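Local coordinates for protein GH5 (Bacteroidetes bacterium AC2a, PDB 4YHE) that probably hydrolyses beta-glucosidic bonds of cellulose-type polysaccharides as a family 5 glycoside hydrolase, an endoglucanase built on a beta/alpha barrel, at residues L87-H92 against K148-D153; F107-T112 against G168-G173; G275-L280 against C318-D323. All blocks are in the same frame, centred on the assembly; numbering follows the deposited sequence.

In the fold
All three contacts belong to one eight-stranded beta/alpha barrel, but they hold different parts of it. Contact 1 joins helix 78-93 to the turn that follows helix 129-149; contact 3 joins helix 270-285 to helix 304-323. Contact 3 is buried and purely apolar across the interface. Contact 1 is partly buried, and adds a histidine-carboxylate bond to its apolar pair. Contact 2 lies at the surface and joins two loops that follow strands 97-101 and 157-160. It has no direct hydrogen bond and uses a water instead. Contacts 1 and 2 lie on opposite sides of the chain's centre, with their centres about 32 Å apart.

Contact 1: L87-H92 against K148-D153; sequences LVHMAH and KRFAND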
ATOM      1  N   LEU A  87       2.402   5.448 -17.359  1.00 18.75           N
ATOM      2  CA  LEU A  87       2.312   4.179 -16.601  1.00 18.16           C
ATOM      3  C   LEU A  87       0.868   3.813 -16.241  1.00 17.67           C
ATOM      4  O   LEU A  87       0.438   2.657 -16.412  1.00 16.37           O
ATOM      5  CB  LEU A  87       3.139   4.294 -15.326  1.00 18.59           C
ATOM      6  CG  LEU A  87       4.650   4.382 -15.547  1.00 18.78           C
ATOM      7  CD1 LEU A  87       5.306   4.852 -14.271  1.00 18.80           C
ATOM      8  CD2 LEU A  87       5.181   3.033 -15.996  1.00 19.03           C
ATOM      9  N   VAL A  88       0.140   4.817 -15.751  1.00 17.80           N
ATOM     10  CA  VAL A  88      -1.265   4.682 -15.402  1.00 19.23           C
ATOM     11  C   VAL A  88      -2.038   4.126 -16.597  1.00 19.12           C
ATOM     12  O   VAL A  88      -2.844   3.202 -16.477  1.00 17.90           O
ATOM     13  CB  VAL A  88      -1.813   6.066 -14.964  1.00 20.33           C
ATOM     14  CG1 VAL A  88      -3.317   6.155 -15.026  1.00 21.27           C
ATOM     15  CG2 VAL A  88      -1.346   6.390 -13.561  1.00 21.14           C
ATOM     16  N   HIS A  89      -1.764   4.680 -17.773  1.00 19.31           N
ATOM     17  CA  HIS A  89      -2.508   4.256 -18.972  1.00 19.93           C
ATOM     18  C   HIS A  89      -2.058   2.939 -19.567  1.00 20.85           C
ATOM     19  O   HIS A  89      -2.885   2.217 -20.146  1.00 21.85           O
ATOM     20  CB  HIS A  89      -2.589   5.431 -19.965  1.00 20.31           C
ATOM     21  CG  HIS A  89      -3.536   6.497 -19.517  1.00 21.13           C
ATOM     22  ND1 HIS A  89      -3.127   7.644 -18.865  1.00 21.41           N
ATOM     23  CD2 HIS A  89      -4.893   6.547 -19.551  1.00 22.17           C
ATOM     24  CE1 HIS A  89      -4.188   8.369 -18.563  1.00 21.89           C
ATOM     25  NE2 HIS A  89      -5.269   7.723 -18.963  1.00 21.68           N
ATOM     26  N   MET A  90      -0.788   2.543 -19.365  1.00 20.00           N
ATOM     27  CA  MET A  90      -0.380   1.157 -19.666  1.00 20.73           C
ATOM     28  C   MET A  90      -1.142   0.155 -18.797  1.00 20.96           C
ATOM     29  O   MET A  90      -1.640  -0.875 -19.280  1.00 17.88           O
ATOM     30  CB  MET A  90       1.121   0.941 -19.447  1.00 20.98           C
ATOM     31  CG  MET A  90       2.056   1.754 -20.329  1.00 22.78           C
ATOM     32  SD  MET A  90       3.768   1.492 -19.821  1.00 24.47           S
ATOM     33  CE  MET A  90       4.692   2.460 -21.015  1.00 24.97           C
ATOM     34  N   ALA A  91      -1.207   0.453 -17.496  1.00 20.10           N
ATOM     35  CA  ALA A  91      -1.958  -0.366 -16.552  1.00 19.54           C
ATOM     36  C   ALA A  91      -3.437  -0.506 -16.969  1.00 19.48           C
ATOM     37  O   ALA A  91      -3.994  -1.611 -16.934  1.00 19.46           O
ATOM     38  CB  ALA A  91      -1.867   0.242 -15.160  1.00 19.22           C
ATOM     39  N   HIS A  92      -4.044   0.612 -17.365  1.00 20.08           N
ATOM     40  CA  HIS A  92      -5.444   0.646 -17.800  1.00 22.74           C
ATOM     41  C   HIS A  92      -5.620  -0.181 -19.051  1.00 23.34           C
ATOM     42  O   HIS A  92      -6.585  -0.951 -19.183  1.00 21.53           O
ATOM     43  CB  HIS A  92      -5.897   2.082 -18.057  1.00 24.89           C
ATOM     44  CG  HIS A  92      -7.335   2.213 -18.465  1.00 26.72           C
ATOM     45  ND1 HIS A  92      -8.368   1.576 -17.803  1.00 25.58           N
ATOM     46  CD2 HIS A  92      -7.915   2.944 -19.455  1.00 27.43           C
ATOM     47  CE1 HIS A  92      -9.515   1.882 -18.388  1.00 27.03           C
ATOM     48  NE2 HIS A  92      -9.267   2.719 -19.385  1.00 26.56           N
ATOM     49  N   LYS A 148      -6.004  17.405 -11.990  1.00 23.46           N
ATOM     50  CA  LYS A 148      -6.266  18.059 -13.286  1.00 24.97           C
ATOM     51  C   LYS A 148      -5.731  17.258 -14.460  1.00 25.07           C
ATOM     52  O   LYS A 148      -6.394  17.172 -15.481  1.00 24.65           O
ATOM     53  CB  LYS A 148      -5.724  19.471 -13.307  1.00 28.02           C
ATOM     54  CG  LYS A 148      -6.667  20.419 -12.589  1.00 32.41           C
ATOM     55  CD  LYS A 148      -6.056  21.802 -12.436  1.00 34.71           C
ATOM     56  CE  LYS A 148      -6.911  22.675 -11.527  1.00 36.80           C
ATOM     57  NZ  LYS A 148      -6.074  23.794 -11.026  1.00 37.22           N
ATOM     58  N   ARG A 149      -4.579  16.607 -14.304  1.00 23.68           N
ATOM     59  CA  ARG A 149      -4.054  15.748 -15.371  1.00 24.41           C
ATOM     60  C   ARG A 149      -5.000  14.587 -15.669  1.00 23.67           C
ATOM     61  O   ARG A 149      -5.185  14.189 -16.835  1.00 23.38           O
ATOM     62  CB  ARG A 149      -2.668  15.218 -14.975  1.00 25.40           C
ATOM     63  CG  ARG A 149      -1.948  14.491 -16.072  1.00 27.92           C
ATOM     64  CD  ARG A 149      -1.456  15.485 -17.125  1.00 30.06           C
ATOM     65  NE  ARG A 149      -0.549  14.752 -17.936  1.00 35.28           N
ATOM     66  CZ  ARG A 149       0.709  15.028 -18.198  1.00 29.02           C
ATOM     67  NH1 ARG A 149       1.327  16.140 -17.807  1.00 27.22           N
ATOM     68  NH2 ARG A 149       1.329  14.147 -18.932  1.00 30.81           N
ATOM     69  N   PHE A 150      -5.604  14.035 -14.616  1.00 22.91           N
ATOM     70  CA  PHE A 150      -6.362  12.780 -14.715  1.00 23.54           C
ATOM     71  C   PHE A 150      -7.887  12.978 -14.674  1.00 23.56           C
ATOM     72  O   PHE A 150      -8.652  12.038 -14.475  1.00 20.89           O
ATOM     73  CB  PHE A 150      -5.881  11.813 -13.602  1.00 23.53           C
ATOM     74  CG  PHE A 150      -4.448  11.377 -13.767  1.00 23.93           C
ATOM     75  CD1 PHE A 150      -4.083  10.593 -14.837  1.00 24.03           C
ATOM     76  CD2 PHE A 150      -3.462  11.772 -12.862  1.00 22.80           C
ATOM     77  CE1 PHE A 150      -2.779  10.209 -15.022  1.00 24.51           C
ATOM     78  CE2 PHE A 150      -2.156  11.384 -13.035  1.00 24.27           C
ATOM     79  CZ  PHE A 150      -1.801  10.616 -14.118  1.00 26.20           C
ATOM     80  N   ALA A 151      -8.315  14.206 -14.914  1.00 23.81           N
ATOM     81  CA  ALA A 151      -9.721  14.588 -14.808  1.00 24.25           C
ATOM     82  C   ALA A 151     -10.644  13.816 -15.746  1.00 25.64           C
ATOM     83  O   ALA A 151     -11.829  13.651 -15.443  1.00 27.50           O
ATOM     84  CB  ALA A 151      -9.858  16.091 -15.032  1.00 25.16           C
ATOM     85  N   ASN A 152     -10.109  13.286 -16.847  1.00 26.67           N
ATOM     86  CA  ASN A 152     -10.904  12.484 -17.772  1.00 28.40           C
ATOM     87  C   ASN A 152     -10.819  10.992 -17.530  1.00 27.72           C
ATOM     88  O   ASN A 152     -11.422  10.207 -18.269  1.00 28.80           O
ATOM     89  CB  ASN A 152     -10.480  12.783 -19.212  1.00 32.94           C
ATOM     90  CG  ASN A 152     -10.636  14.253 -19.577  1.00 37.24           C
ATOM     91  OD1 ASN A 152     -11.534  14.961 -19.085  1.00 40.35           O
ATOM     92  ND2 ASN A 152      -9.763  14.720 -20.447  1.00 41.06           N
ATOM     93  N   ASP A 153     -10.074  10.578 -16.500  1.00 25.12           N
ATOM     94  CA  ASP A 153      -9.951   9.160 -16.181  1.00 24.22           C
ATOM     95  C   ASP A 153     -10.878   8.782 -15.021  1.00 23.65           C
ATOM     96  O   ASP A 153     -10.850   9.405 -13.952  1.00 22.54           O
ATOM     97  CB  ASP A 153      -8.483   8.834 -15.862  1.00 21.79           C
ATOM     98  CG  ASP A 153      -7.574   9.125 -17.030  1.00 22.20           C
ATOM     99  OD1 ASP A 153      -7.753   8.464 -18.063  1.00 20.21           O
ATOM    100  OD2 ASP A 153      -6.700   9.998 -16.929  1.00 21.58           O
TER
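His89 and Asp153 carry the polar part of this contact. NE2 of His89 donates to OD1 of Asp153 at 2.7 Å, with an N-H...O angle of 160°. The oxygen lies at the imidazole edge, near the ring plane. The donor reaches OD1 from above the carboxylate plane, 42° out of it. The ring's other nitrogen, ND1, is bonded to the backbone O of Asp85, one turn back in the same helix. Both partners are acceptors, which should hold the ring's rotation and would favour the doubly protonated, charged imidazole. With an alanine at Asp153, NE2 of His89 would probably lose its acceptor and the ring one of its two anchors.

The apolar part lies deeper. CG1 of Val88 stands anti to its backbone N (chi1 161°) and approaches CE1 of Phe150 at 4.1 Å. CE1 of His89 comes to the edge of the Phe150 ring, near the phenyl plane, 4.2 Å from CE1 of Phe150. Val88 and Phe150 both pack on Ile100.

Phe150 opens a type I turn that ends at Asp153. In this outer layer of a beta/alpha barrel, one helix meets the turn after the next long helix, both resting on strand 97-101.

Contact 2: F107-T112 against G168-G173; sequences FGAADT and GDWGNG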
ATOM      1  N   PHE A 107       8.412  10.061   3.813  1.00 17.72           N
ATOM      2  CA  PHE A 107       9.215   9.124   4.574  1.00 18.39           C
ATOM      3  C   PHE A 107       9.708   9.807   5.859  1.00 19.75           C
ATOM      4  O   PHE A 107      10.358  10.833   5.779  1.00 19.90           O
ATOM      5  CB  PHE A 107      10.393   8.674   3.724  1.00 19.03           C
ATOM      6  CG  PHE A 107      11.266   7.661   4.382  1.00 19.41           C
ATOM      7  CD1 PHE A 107      10.879   6.338   4.439  1.00 21.52           C
ATOM      8  CD2 PHE A 107      12.467   8.035   4.977  1.00 21.12           C
ATOM      9  CE1 PHE A 107      11.682   5.383   5.063  1.00 22.31           C
ATOM     10  CE2 PHE A 107      13.260   7.095   5.609  1.00 21.21           C
ATOM     11  CZ  PHE A 107      12.880   5.763   5.640  1.00 23.91           C
ATOM     12  N   GLY A 108       9.378   9.252   7.025  1.00 20.92           N
ATOM     13  CA  GLY A 108       9.622   9.938   8.308  1.00 21.50           C
ATOM     14  C   GLY A 108      10.694   9.371   9.226  1.00 23.49           C
ATOM     15  O   GLY A 108      10.852   9.855  10.361  1.00 24.42           O
ATOM     16  N   ALA A 109      11.436   8.382   8.745  1.00 23.28           N
ATOM     17  CA  ALA A 109      12.525   7.752   9.503  1.00 26.01           C
ATOM     18  C   ALA A 109      13.854   8.424   9.174  1.00 27.76           C
ATOM     19  O   ALA A 109      13.942   9.216   8.248  1.00 28.26           O
ATOM     20  CB  ALA A 109      12.603   6.270   9.178  1.00 26.83           C
ATOM     21  N   ALA A 110      14.887   8.089   9.934  1.00 32.50           N
ATOM     22  CA  ALA A 110      16.167   8.802   9.830  1.00 32.92           C
ATOM     23  C   ALA A 110      17.010   8.247   8.701  1.00 32.15           C
ATOM     24  O   ALA A 110      17.857   8.949   8.159  1.00 32.91           O
ATOM     25  CB  ALA A 110      16.923   8.734  11.146  1.00 34.01           C
ATOM     26  N   ASP A 111      16.742   7.003   8.323  1.00 32.70           N
ATOM     27  CA  ASP A 111      17.561   6.295   7.384  1.00 34.86           C
ATOM     28  C   ASP A 111      17.049   6.504   5.964  1.00 31.88           C
ATOM     29  O   ASP A 111      16.380   5.647   5.402  1.00 33.16           O
ATOM     30  CB  ASP A 111      17.595   4.805   7.752  1.00 42.01           C
ATOM     31  CG  ASP A 111      18.713   4.052   7.051  1.00 49.48           C
ATOM     32  OD1 ASP A 111      19.647   4.707   6.518  1.00 54.18           O
ATOM     33  OD2 ASP A 111      18.659   2.799   7.035  1.00 55.97           O
ATOM     34  N   THR A 112      17.397   7.650   5.391  1.00 29.60           N
ATOM     35  CA  THR A 112      16.991   8.037   4.044  1.00 27.02           C
ATOM     36  C   THR A 112      18.231   8.492   3.258  1.00 28.31           C
ATOM     37  O   THR A 112      19.113   9.173   3.812  1.00 26.08           O
ATOM     38  CB  THR A 112      15.936   9.176   4.067  1.00 26.14           C
ATOM     39  OG1 THR A 112      15.836   9.773   2.767  1.00 24.42           O
ATOM     40  CG2 THR A 112      16.287  10.266   5.080  1.00 26.81           C
ATOM     41  N   GLY A 168       9.226   8.616  12.850  1.00 26.99           N
ATOM     42  CA  GLY A 168      10.485   7.838  12.800  1.00 26.82           C
ATOM     43  C   GLY A 168      10.539   6.614  13.698  1.00 29.31           C
ATOM     44  O   GLY A 168      11.398   5.729  13.510  1.00 29.05           O
ATOM     45  N   ASP A 169       9.625   6.546  14.667  1.00 25.58           N
ATOM     46  CA  ASP A 169       9.560   5.444  15.596  1.00 26.62           C
ATOM     47  C   ASP A 169       8.442   4.449  15.280  1.00 25.99           C
ATOM     48  O   ASP A 169       8.086   3.636  16.128  1.00 23.58           O
ATOM     49  CB  ASP A 169       9.415   5.987  17.024  1.00 29.86           C
ATOM     50  CG  ASP A 169      10.696   6.637  17.521  1.00 32.30           C
ATOM     51  OD1 ASP A 169      11.773   6.142  17.161  1.00 34.94           O
ATOM     52  OD2 ASP A 169      10.638   7.633  18.271  1.00 37.45           O
ATOM     53  N   TRP A 170       7.893   4.525  14.061  1.00 24.43           N
ATOM     54  CA  TRP A 170       7.092   3.433  13.510  1.00 24.98           C
ATOM     55  C   TRP A 170       5.848   3.115  14.339  1.00 24.24           C
ATOM     56  O   TRP A 170       5.339   2.003  14.318  1.00 25.59           O
ATOM     57  CB  TRP A 170       7.975   2.188  13.279  1.00 27.87           C
ATOM     58  CG  TRP A 170       9.038   2.470  12.273  1.00 29.58           C
ATOM     59  CD1 TRP A 170      10.312   2.905  12.521  1.00 31.04           C
ATOM     60  CD2 TRP A 170       8.897   2.433  10.846  1.00 31.37           C
ATOM     61  NE1 TRP A 170      10.984   3.116  11.332  1.00 32.52           N
ATOM     62  CE2 TRP A 170      10.139   2.822  10.290  1.00 32.35           C
ATOM     63  CE3 TRP A 170       7.848   2.094   9.985  1.00 32.06           C
ATOM     64  CZ2 TRP A 170      10.353   2.894   8.915  1.00 31.85           C
ATOM     65  CZ3 TRP A 170       8.069   2.144   8.614  1.00 33.52           C
ATOM     66  CH2 TRP A 170       9.312   2.549   8.093  1.00 33.85           C
ATOM     67  N   GLY A 171       5.322   4.119  15.023  1.00 23.40           N
ATOM     68  CA  GLY A 171       4.125   3.954  15.826  1.00 23.41           C
ATOM     69  C   GLY A 171       4.374   3.667  17.288  1.00 24.48           C
ATOM     70  O   GLY A 171       3.435   3.620  18.055  1.00 23.03           O
ATOM     71  N   ASN A 172       5.634   3.468  17.680  1.00 28.23           N
ATOM     72  CA  ASN A 172       5.987   3.222  19.096  1.00 30.19           C
ATOM     73  C   ASN A 172       6.559   4.432  19.819  1.00 29.92           C
ATOM     74  O   ASN A 172       7.174   4.295  20.862  1.00 34.48           O
ATOM     75  CB  ASN A 172       7.019   2.107  19.223  1.00 31.90           C
ATOM     76  CG  ASN A 172       6.635   0.873  18.479  1.00 34.91           C
ATOM     77  OD1 ASN A 172       5.522   0.384  18.599  1.00 40.41           O
ATOM     78  ND2 ASN A 172       7.565   0.354  17.692  1.00 40.59           N
ATOM     79  N   GLY A 173       6.388   5.611  19.277  1.00 27.29           N
ATOM     80  CA  GLY A 173       7.071   6.758  19.806  1.00 28.38           C
ATOM     81  C   GLY A 173       6.131   7.714  20.479  1.00 28.38           C
ATOM     82  O   GLY A 173       5.118   7.314  21.065  1.00 29.26           O
TER
HETATM   83  O   HOH W   1      14.027   6.850  12.569  1.00 36.28           O
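Ala109 meets Trp170 and Gly168 where the loops after strands 97-101 and 157-160, two successive beta-alpha loops at the C-terminal end of the barrel strands, come together. The methyl of Ala109 points toward the other loop. Its CB lies 4.1 Å from CZ2 of Trp170 and equally far from NE1, the atoms on either side of the ring-fusion carbon CE2.

Trp170 has CG beside its backbone N and anti to the carbonyl carbon (chi1 -63°). With chi2 at 93°, the indole is swung back from the type I' turn 169-172 toward Ala109. Trp170 also touches Glu164 and Val215, and its backbone N is bonded to OE1 of Gln166.

The backbones meet closely at Gly168. Its CA is 3.2 Å from O of Gly108 and 3.9 Å from CA of Ala109. A side chain at Gly168 would press on O of Gly108, and its backbone angles suit a residue without CB.

A water links the loops beside this point. It accepts from N of Ala110 at 3.0 Å and donates to O of Gly168 at 3.0 Å.

No direct hydrogen bond crosses between 107-112 and 168-173. The chemistry implies a joint that rests on close backbone packing, one methyl-indole contact and a bridging water, with no charge pairing between 107-112 and 168-173.

Contact 3: G275-L280 against C318-D323; sequences GMLNRL and CKAMRD
Leu277 packs against Ala320 and Met321 in a buried, wholly apolar helix-helix contact on the outside of the barrel. Helix 270-285 precedes strand 291-296, and helix 304-323 follows it. The two branches of Leu277 divide the work. CD1 presses on CB of Ala320 at 3.4 Å, tighter than usual for two carbons. CD2 reaches CG of Met321 at 4.1 Å. CG of Leu277 lies beside its backbone N (chi1 -65°), which sends the fork across to the other helix. The Leu277 and Met321 side chains cross at about a right angle. Leu277 meets Met321 at CG, near the base of the chain; beyond it the chain runs extended and SD makes no contact with Leu277.

This is packing between consecutive outer helices of a beta/alpha barrel, with the strand between them in sequence lying inside. Leu277 also rests on Phe293 of that strand.

A polar link lies beside the apolar patch. OD1 of Asn278 accepts from NE of Arg324, a second link between the two parts of the fold.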
ATOM      1  N   GLY A 275      -7.030 -11.515  14.067  1.00 17.84           N
ATOM      2  CA  GLY A 275      -7.538 -10.526  15.005  1.00 17.53           C
ATOM      3  C   GLY A 275      -7.429  -9.131  14.396  1.00 17.23           C
ATOM      4  O   GLY A 275      -8.353  -8.322  14.467  1.00 16.74           O
ATOM      5  N   MET A 276      -6.276  -8.854  13.782  1.00 17.87           N
ATOM      6  CA  MET A 276      -6.027  -7.564  13.188  1.00 17.34           C
ATOM      7  C   MET A 276      -7.021  -7.324  12.072  1.00 16.34           C
ATOM      8  O   MET A 276      -7.608  -6.255  11.954  1.00 15.49           O
ATOM      9  CB  MET A 276      -4.595  -7.495  12.679  1.00 18.96           C
ATOM     10  CG  MET A 276      -4.281  -6.191  11.980  1.00 20.67           C
ATOM     11  SD  MET A 276      -4.588  -6.343  10.206  1.00 23.63           S
ATOM     12  CE  MET A 276      -3.106  -7.295   9.808  1.00 22.15           C
ATOM     13  N   LEU A 277      -7.254  -8.350  11.274  1.00 15.29           N
ATOM     14  CA  LEU A 277      -8.209  -8.221  10.188  1.00 15.35           C
ATOM     15  C   LEU A 277      -9.606  -7.998  10.720  1.00 15.32           C
ATOM     16  O   LEU A 277     -10.363  -7.244  10.138  1.00 15.38           O
ATOM     17  CB  LEU A 277      -8.162  -9.458   9.280  1.00 15.08           C
ATOM     18  CG  LEU A 277      -6.855  -9.717   8.504  1.00 15.78           C
ATOM     19  CD1 LEU A 277      -6.913 -11.067   7.812  1.00 16.15           C
ATOM     20  CD2 LEU A 277      -6.570  -8.599   7.505  1.00 15.84           C
ATOM     21  N   ASN A 278      -9.957  -8.689  11.812  1.00 16.79           N
ATOM     22  CA  ASN A 278     -11.265  -8.518  12.432  1.00 16.75           C
ATOM     23  C   ASN A 278     -11.528  -7.097  12.876  1.00 17.97           C
ATOM     24  O   ASN A 278     -12.639  -6.583  12.711  1.00 18.51           O
ATOM     25  CB  ASN A 278     -11.433  -9.478  13.607  1.00 17.99           C
ATOM     26  CG  ASN A 278     -11.761 -10.895  13.157  1.00 19.72           C
ATOM     27  OD1 ASN A 278     -12.281 -11.090  12.065  1.00 21.16           O
ATOM     28  ND2 ASN A 278     -11.391 -11.892  13.966  1.00 19.94           N
ATOM     29  N   ARG A 279     -10.505  -6.438  13.403  1.00 16.58           N
ATOM     30  CA  ARG A 279     -10.666  -5.045  13.799  1.00 17.14           C
ATOM     31  C   ARG A 279     -10.991  -4.121  12.621  1.00 15.36           C
ATOM     32  O   ARG A 279     -11.831  -3.255  12.723  1.00 14.69           O
ATOM     33  CB  ARG A 279      -9.454  -4.599  14.625  1.00 18.23           C
ATOM     34  CG  ARG A 279      -9.442  -5.359  15.951  1.00 19.98           C
ATOM     35  CD  ARG A 279      -8.439  -4.835  16.957  1.00 21.12           C
ATOM     36  NE  ARG A 279      -7.070  -5.143  16.602  1.00 22.23           N
ATOM     37  CZ  ARG A 279      -6.443  -6.302  16.820  1.00 22.46           C
ATOM     38  NH1 ARG A 279      -7.051  -7.334  17.367  1.00 21.57           N
ATOM     39  NH2 ARG A 279      -5.167  -6.413  16.469  1.00 23.61           N
ATOM     40  N   LEU A 280     -10.367  -4.373  11.477  1.00 14.61           N
ATOM     41  CA  LEU A 280     -10.641  -3.640  10.258  1.00 14.54           C
ATOM     42  C   LEU A 280     -12.035  -3.966   9.707  1.00 14.41           C
ATOM     43  O   LEU A 280     -12.774  -3.115   9.222  1.00 14.73           O
ATOM     44  CB  LEU A 280      -9.595  -4.021   9.220  1.00 14.81           C
ATOM     45  CG  LEU A 280      -8.168  -3.518   9.491  1.00 15.45           C
ATOM     46  CD1 LEU A 280      -7.214  -4.133   8.460  1.00 16.04           C
ATOM     47  CD2 LEU A 280      -8.139  -2.001   9.443  1.00 16.95           C
ATOM     48  N   CYS A 318      -4.473 -14.225   2.844  1.00 16.62           N
ATOM     49  CA  CYS A 318      -5.234 -13.759   1.708  1.00 16.54           C
ATOM     50  C   CYS A 318      -6.668 -14.351   1.733  1.00 16.33           C
ATOM     51  O   CYS A 318      -7.602 -13.707   1.293  1.00 14.61           O
ATOM     52  CB  CYS A 318      -4.510 -14.078   0.415  1.00 15.87           C
ATOM     53  SG  CYS A 318      -2.936 -13.115   0.247  1.00 15.96           S
ATOM     54  N   LYS A 319      -6.801 -15.558   2.246  1.00 18.09           N
ATOM     55  CA  LYS A 319      -8.154 -16.150   2.415  1.00 18.37           C
ATOM     56  C   LYS A 319      -8.886 -15.358   3.480  1.00 18.49           C
ATOM     57  O   LYS A 319     -10.014 -14.899   3.288  1.00 18.27           O
ATOM     58  CB  LYS A 319      -8.090 -17.627   2.781  1.00 19.12           C
ATOM     59  CG  LYS A 319      -9.463 -18.229   3.063  1.00 19.19           C
ATOM     60  CD  LYS A 319     -10.426 -17.996   1.920  1.00 18.55           C
ATOM     61  CE  LYS A 319     -11.634 -18.953   1.986  1.00 20.19           C
ATOM     62  NZ  LYS A 319     -12.807 -18.348   1.295  1.00 19.12           N
ATOM     63  N   ALA A 320      -8.205 -15.112   4.589  1.00 17.72           N
ATOM     64  CA  ALA A 320      -8.810 -14.313   5.648  1.00 18.21           C
ATOM     65  C   ALA A 320      -9.280 -12.930   5.160  1.00 17.74           C
ATOM     66  O   ALA A 320     -10.323 -12.424   5.584  1.00 16.42           O
ATOM     67  CB  ALA A 320      -7.855 -14.195   6.842  1.00 18.18           C
ATOM     68  N   MET A 321      -8.515 -12.306   4.257  1.00 16.82           N
ATOM     69  CA  MET A 321      -8.877 -11.023   3.703  1.00 16.18           C
ATOM     70  C   MET A 321     -10.130 -11.108   2.819  1.00 16.36           C
ATOM     71  O   MET A 321     -11.052 -10.331   2.988  1.00 15.33           O
ATOM     72  CB  MET A 321      -7.708 -10.445   2.865  1.00 15.17           C
ATOM     73  CG  MET A 321      -6.509 -10.021   3.710  1.00 15.61           C
ATOM     74  SD  MET A 321      -5.056  -9.772   2.658  1.00 16.78           S
ATOM     75  CE  MET A 321      -3.795  -9.468   3.916  1.00 17.72           C
ATOM     76  N   ARG A 322     -10.126 -12.042   1.873  1.00 17.47           N
ATOM     77  CA  ARG A 322     -11.290 -12.265   1.022  1.00 18.94           C
ATOM     78  C   ARG A 322     -12.568 -12.437   1.858  1.00 17.58           C
ATOM     79  O   ARG A 322     -13.577 -11.802   1.580  1.00 17.68           O
ATOM     80  CB  ARG A 322     -11.060 -13.499   0.175  1.00 18.89           C
ATOM     81  CG  ARG A 322     -12.284 -14.028  -0.559  1.00 20.44           C
ATOM     82  CD  ARG A 322     -12.791 -13.076  -1.627  1.00 22.19           C
ATOM     83  NE  ARG A 322     -14.075 -13.533  -2.172  1.00 22.93           N
ATOM     84  CZ  ARG A 322     -14.232 -14.514  -3.057  1.00 22.98           C
ATOM     85  NH1 ARG A 322     -13.199 -15.161  -3.586  1.00 19.76           N
ATOM     86  NH2 ARG A 322     -15.460 -14.838  -3.441  1.00 23.80           N
ATOM     87  N   ASP A 323     -12.484 -13.269   2.889  1.00 19.15           N
ATOM     88  CA  ASP A 323     -13.638 -13.555   3.748  1.00 20.21           C
ATOM     89  C   ASP A 323     -14.157 -12.330   4.470  1.00 22.72           C
ATOM     90  O   ASP A 323     -15.322 -12.280   4.826  1.00 22.04           O
ATOM     91  CB  ASP A 323     -13.311 -14.675   4.734  1.00 21.68           C
ATOM     92  CG  ASP A 323     -13.180 -16.032   4.055  1.00 21.14           C
ATOM     93  OD1 ASP A 323     -13.623 -16.162   2.902  1.00 24.47           O
ATOM     94  OD2 ASP A 323     -12.592 -16.953   4.642  1.00 20.93           O
TER